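Local coordinates for protein tRNA-splicing endonuclease (Sulfolobus tokodaii, PDB 2CV8) that probably cleaves precursor tRNA at both splice sites to release the intron, leaving 2',3'-cyclic phosphate and 5'-hydroxyl ends, at residues Lys35-Ser38 against Ala39-Asn43; Ser92-Glu95 against Asp96-Lys100. All blocks are in the same frame, centred on the assembly; numbering follows the deposited sequence.

Contact 1: Lys35-Ser38 against Ala39-Asn43; sequences KPKS and AEEIN
The side chain of Glu41 reaches back across the turn towards the backbone of Lys37 and Ser38. Its CG is tucked in over its own main chain, flanked by N and C (chi1 45°), and from there the chain runs extended, which carries the carboxylate to the start of the turn. Ser38 N donates to Glu41 OE2 at 3.3 Å and Lys37 N adds a weak bond to the same oxygen, but OE2 is modelled too close to Lys37, so both bonds are less sure. With an alanine here, the N-H groups of Ser38 and Lys37 would probably be left without this acceptor. In the return direction Glu41 N bonds Ser38 O at 3.2 Å, coming from above the carbonyl plane; this i to i+3 bond closes a beta turn with Ala39 and Glu40, the short 3-10 segment, at its corner. On the apolar side, the ring of Pro36 meets Ile42 obliquely, CG to CG1 at 3.8 Å. The whole turn belongs to the N-terminal domain, in the loop between strands 29-30 and 46-49: Ala39 and Ile42 rest on Tyr22 of helix 15-25, Pro36 and Ile42 on Pro30 of strand 29-30, while Ile42 O accepts a hydrogen bond from Arg19.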
loop_
_atom_site.group_PDB
_atom_site.type_symbol
_atom_site.label_atom_id
_atom_site.label_comp_id
_atom_site.label_asym_id
_atom_site.label_seq_id
_atom_site.Cartn_x
_atom_site.Cartn_y
_atom_site.Cartn_z
ATOM N N LYS B 35 -23.195 -16.460 -7.719
ATOM C CA LYS B 35 -22.697 -15.887 -8.952
ATOM C C LYS B 35 -22.978 -16.810 -10.128
ATOM O O LYS B 35 -22.318 -17.834 -10.313
ATOM C CB LYS B 35 -21.197 -15.584 -8.838
ATOM C CG LYS B 35 -20.898 -14.240 -8.174
ATOM C CD LYS B 35 -19.406 -13.943 -8.120
ATOM C CE LYS B 35 -19.142 -12.477 -7.773
ATOM N NZ LYS B 35 -19.746 -12.044 -6.478
ATOM N N PRO B 36 -23.989 -16.453 -10.936
ATOM C CA PRO B 36 -24.450 -17.171 -12.128
ATOM C C PRO B 36 -23.385 -17.265 -13.223
ATOM O O PRO B 36 -22.759 -16.258 -13.578
ATOM C CB PRO B 36 -25.634 -16.333 -12.599
ATOM C CG PRO B 36 -26.094 -15.642 -11.364
ATOM C CD PRO B 36 -24.828 -15.267 -10.688
ATOM N N LYS B 37 -23.184 -18.466 -13.759
ATOM C CA LYS B 37 -22.220 -18.645 -14.839
ATOM C C LYS B 37 -22.706 -17.751 -15.981
ATOM O O LYS B 37 -21.957 -16.929 -16.508
ATOM C CB LYS B 37 -22.192 -20.105 -15.300
ATOM C CG LYS B 37 -21.796 -21.102 -14.219
ATOM C CD LYS B 37 -22.710 -22.326 -14.223
ATOM C CE LYS B 37 -22.732 -23.025 -15.576
ATOM N NZ LYS B 37 -21.415 -23.620 -15.933
ATOM N N SER B 38 -23.974 -17.917 -16.346
ATOM C CA SER B 38 -24.594 -17.125 -17.409
ATOM C C SER B 38 -25.882 -16.483 -16.903
ATOM O O SER B 38 -26.419 -16.887 -15.866
ATOM C CB SER B 38 -24.915 -18.006 -18.614
ATOM O OG SER B 38 -25.731 -19.101 -18.236
ATOM N N ALA B 39 -26.372 -15.480 -17.629
ATOM C CA ALA B 39 -27.609 -14.808 -17.242
ATOM C C ALA B 39 -28.749 -15.798 -17.471
ATOM O O ALA B 39 -29.878 -15.619 -17.011
ATOM C CB ALA B 39 -27.815 -13.570 -18.092
ATOM N N GLU B 40 -28.411 -16.861 -18.180
ATOM C CA GLU B 40 -29.341 -17.909 -18.526
ATOM C C GLU B 40 -29.871 -18.612 -17.276
ATOM O O GLU B 40 -31.024 -19.049 -17.239
ATOM C CB GLU B 40 -28.621 -18.879 -19.467
ATOM C CG GLU B 40 -29.501 -19.698 -20.374
ATOM C CD GLU B 40 -30.612 -18.902 -20.998
ATOM O OE1 GLU B 40 -31.644 -18.698 -20.318
ATOM O OE2 GLU B 40 -30.457 -18.477 -22.161
ATOM N N GLU B 41 -29.048 -18.708 -16.238
ATOM C CA GLU B 41 -29.491 -19.370 -15.011
ATOM C C GLU B 41 -30.071 -18.438 -13.943
ATOM O O GLU B 41 -30.198 -18.823 -12.785
ATOM C CB GLU B 41 -28.347 -20.220 -14.422
ATOM C CG GLU B 41 -26.979 -19.552 -14.385
ATOM C CD GLU B 41 -25.850 -20.539 -14.076
ATOM O OE1 GLU B 41 -25.882 -21.169 -12.994
ATOM O OE2 GLU B 41 -24.934 -20.682 -14.921
ATOM N N ILE B 42 -30.436 -17.221 -14.337
ATOM C CA ILE B 42 -31.012 -16.246 -13.411
ATOM C C ILE B 42 -32.538 -16.312 -13.471
ATOM O O ILE B 42 -33.130 -16.156 -14.542
ATOM C CB ILE B 42 -30.569 -14.784 -13.753
ATOM C CG1 ILE B 42 -29.062 -14.623 -13.535
ATOM C CG2 ILE B 42 -31.348 -13.781 -12.889
ATOM C CD1 ILE B 42 -28.517 -13.242 -13.903
ATOM N N ASN B 43 -33.171 -16.536 -12.323
ATOM C CA ASN B 43 -34.628 -16.622 -12.258
ATOM C C ASN B 43 -35.186 -15.790 -11.131
ATOM O O ASN B 43 -36.386 -15.799 -10.879
ATOM C CB ASN B 43 -35.079 -18.064 -12.058
ATOM C CG ASN B 43 -34.767 -18.932 -13.244
ATOM O OD1 ASN B 43 -33.633 -19.387 -13.422
ATOM N ND2 ASN B 43 -35.772 -19.160 -14.084
#

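Contact 2: Ser92-Glu95 against Asp96-Lys100; sequences SVYE and DLREK
Val93 and Leu97 run alongside each other from successive turns of helix 87-99, with Val93 CG1 3.7 Å from Leu97 CD1, an apolar i, i+4 contact on the face turned to the catalytic-domain sheet. Four backbone bonds are i to i+4: Asp96 N to Ser92 O, Leu97 N to Val93 O at 2.9 Å, Arg98 N to Tyr94 O, and Glu99 N to Glu95 O. At Lys100 the pattern frays, its N making weak bonds to Asp96 O and Leu97 O.

Arg98 packs alongside the Tyr94 ring. Both side chains leave the helix with CG opposite the backbone N (chi1 -177° for Tyr94), and Arg98 then bends at chi2 to follow the ring. Its CD lies 3.7 Å from Tyr94 CZ, and the guanidinium plane is turned 36° from the ring. The hydroxyl Tyr94 OH comes within 3.0 Å of Arg98 NH1.

Among the charged groups, Lys100 NZ bridges to Asp96 OD1 at 3.1 Å, approaching on the syn side and close to the carboxylate plane. That oxygen is also hydrogen-bonded to Tyr172 OH, while Lys100 forms a second salt bridge to the C-terminal carboxylate of Met180 in the second subunit. Glu99 OE1 forms a salt bridge with Lys59 and its OE2 a hydrogen bond with Tyr55 OH, and Arg98 makes a cation-pi contact with Tyr27.

The helix thus joins the catalytic-domain sheet to the N-terminal domain: Val93 and Leu97 touch Tyr172 of strand 170-178, Tyr94 and Leu97 reach Val104 of strand 103-106, Val93 and Tyr94 meet Phe114 of strand 114-117, and Tyr94, Glu95 and Arg98 contact helix 50-58.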
loop_
_atom_site.group_PDB
_atom_site.type_symbol
_atom_site.label_atom_id
_atom_site.label_comp_id
_atom_site.label_asym_id
_atom_site.label_seq_id
_atom_site.Cartn_x
_atom_site.Cartn_y
_atom_site.Cartn_z
ATOM N N SER B 92 -15.867 6.522 -7.761
ATOM C CA SER B 92 -14.809 7.026 -8.628
ATOM C C SER B 92 -13.982 5.891 -9.206
ATOM O O SER B 92 -13.691 5.890 -10.405
ATOM C CB SER B 92 -13.906 8.003 -7.868
ATOM O OG SER B 92 -14.612 9.197 -7.563
ATOM N N VAL B 93 -13.609 4.923 -8.368
ATOM C CA VAL B 93 -12.826 3.794 -8.863
ATOM C C VAL B 93 -13.729 2.856 -9.671
ATOM O O VAL B 93 -13.328 2.358 -10.728
ATOM C CB VAL B 93 -12.157 2.970 -7.720
ATOM C CG1 VAL B 93 -11.284 1.865 -8.319
ATOM C CG2 VAL B 93 -11.301 3.859 -6.842
ATOM N N TYR B 94 -14.944 2.613 -9.187
ATOM C CA TYR B 94 -15.847 1.732 -9.916
ATOM C C TYR B 94 -15.987 2.213 -11.346
ATOM O O TYR B 94 -15.733 1.468 -12.300
ATOM C CB TYR B 94 -17.242 1.706 -9.301
ATOM C CG TYR B 94 -18.156 0.741 -10.027
ATOM C CD1 TYR B 94 -18.173 -0.608 -9.705
ATOM C CD2 TYR B 94 -18.949 1.170 -11.074
ATOM C CE1 TYR B 94 -18.957 -1.505 -10.408
ATOM C CE2 TYR B 94 -19.735 0.282 -11.796
ATOM C CZ TYR B 94 -19.733 -1.057 -11.460
ATOM O OH TYR B 94 -20.468 -1.937 -12.210
ATOM N N GLU B 95 -16.405 3.469 -11.474
ATOM C CA GLU B 95 -16.620 4.107 -12.764
ATOM C C GLU B 95 -15.380 4.095 -13.651
ATOM O O GLU B 95 -15.435 3.651 -14.798
ATOM C CB GLU B 95 -17.074 5.544 -12.546
ATOM C CG GLU B 95 -17.361 6.294 -13.816
ATOM C CD GLU B 95 -17.615 7.755 -13.548
ATOM O OE1 GLU B 95 -16.678 8.427 -13.055
ATOM O OE2 GLU B 95 -18.744 8.223 -13.824
ATOM N N ASP B 96 -14.268 4.594 -13.115
ATOM C CA ASP B 96 -13.015 4.662 -13.851
ATOM C C ASP B 96 -12.625 3.296 -14.383
ATOM O O ASP B 96 -12.273 3.149 -15.552
ATOM C CB ASP B 96 -11.915 5.207 -12.942
ATOM C CG ASP B 96 -10.571 5.385 -13.659
ATOM O OD1 ASP B 96 -9.676 4.526 -13.490
ATOM O OD2 ASP B 96 -10.408 6.393 -14.382
ATOM N N LEU B 97 -12.693 2.290 -13.525
ATOM C CA LEU B 97 -12.337 0.955 -13.942
ATOM C C LEU B 97 -13.340 0.411 -14.935
ATOM O O LEU B 97 -12.975 -0.228 -15.925
ATOM C CB LEU B 97 -12.239 0.032 -12.733
ATOM C CG LEU B 97 -10.991 0.247 -11.871
ATOM C CD1 LEU B 97 -10.886 -0.857 -10.830
ATOM C CD2 LEU B 97 -9.753 0.244 -12.755
ATOM N N ARG B 98 -14.611 0.672 -14.675
ATOM C CA ARG B 98 -15.652 0.188 -15.560
ATOM C C ARG B 98 -15.516 0.880 -16.923
ATOM O O ARG B 98 -15.604 0.246 -17.976
ATOM C CB ARG B 98 -17.016 0.484 -14.943
ATOM C CG ARG B 98 -18.079 -0.479 -15.358
ATOM C CD ARG B 98 -17.989 -1.781 -14.588
ATOM N NE ARG B 98 -18.597 -2.865 -15.354
ATOM C CZ ARG B 98 -19.080 -3.989 -14.836
ATOM N NH1 ARG B 98 -19.049 -4.207 -13.536
ATOM N NH2 ARG B 98 -19.591 -4.906 -15.632
ATOM N N GLU B 99 -15.271 2.186 -16.889
ATOM C CA GLU B 99 -15.126 2.977 -18.102
ATOM C C GLU B 99 -13.939 2.507 -18.931
ATOM O O GLU B 99 -13.917 2.677 -20.150
ATOM C CB GLU B 99 -14.965 4.454 -17.743
ATOM C CG GLU B 99 -15.426 5.398 -18.839
ATOM C CD GLU B 99 -16.918 5.303 -19.118
ATOM O OE1 GLU B 99 -17.386 5.922 -20.094
ATOM O OE2 GLU B 99 -17.629 4.616 -18.362
ATOM N N LYS B 100 -12.957 1.912 -18.264
ATOM C CA LYS B 100 -11.768 1.401 -18.937
ATOM C C LYS B 100 -11.991 0.004 -19.496
ATOM O O LYS B 100 -11.079 -0.598 -20.062
ATOM C CB LYS B 100 -10.566 1.397 -17.985
ATOM C CG LYS B 100 -9.960 2.765 -17.800
ATOM C CD LYS B 100 -8.802 2.778 -16.817
ATOM C CE LYS B 100 -8.339 4.217 -16.579
ATOM N NZ LYS B 100 -7.304 4.317 -15.521
#

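How the contacts relate
Contact 1 lies in the N-terminal domain and contact 2 in the catalytic C-terminal domain, in series along the chain. Their centres are 24 Å apart and their nearest atoms about 10 Å, so they do not touch. Contact 2 is the nearer to Tyr117, a predicted active-site residue: the side chain of Arg98 is about 8 Å from that of Tyr117, and the side chain of Pro36 about 11 Å; neither distance is a direct contact. The two differ in setting. The turn at 35-43 is a peripheral loop, about 19 Å from the chain centre, and meets no other protein chain of the assembly, whereas the helix end at 92-100 lies about 9 Å from that centre and reaches the second subunit.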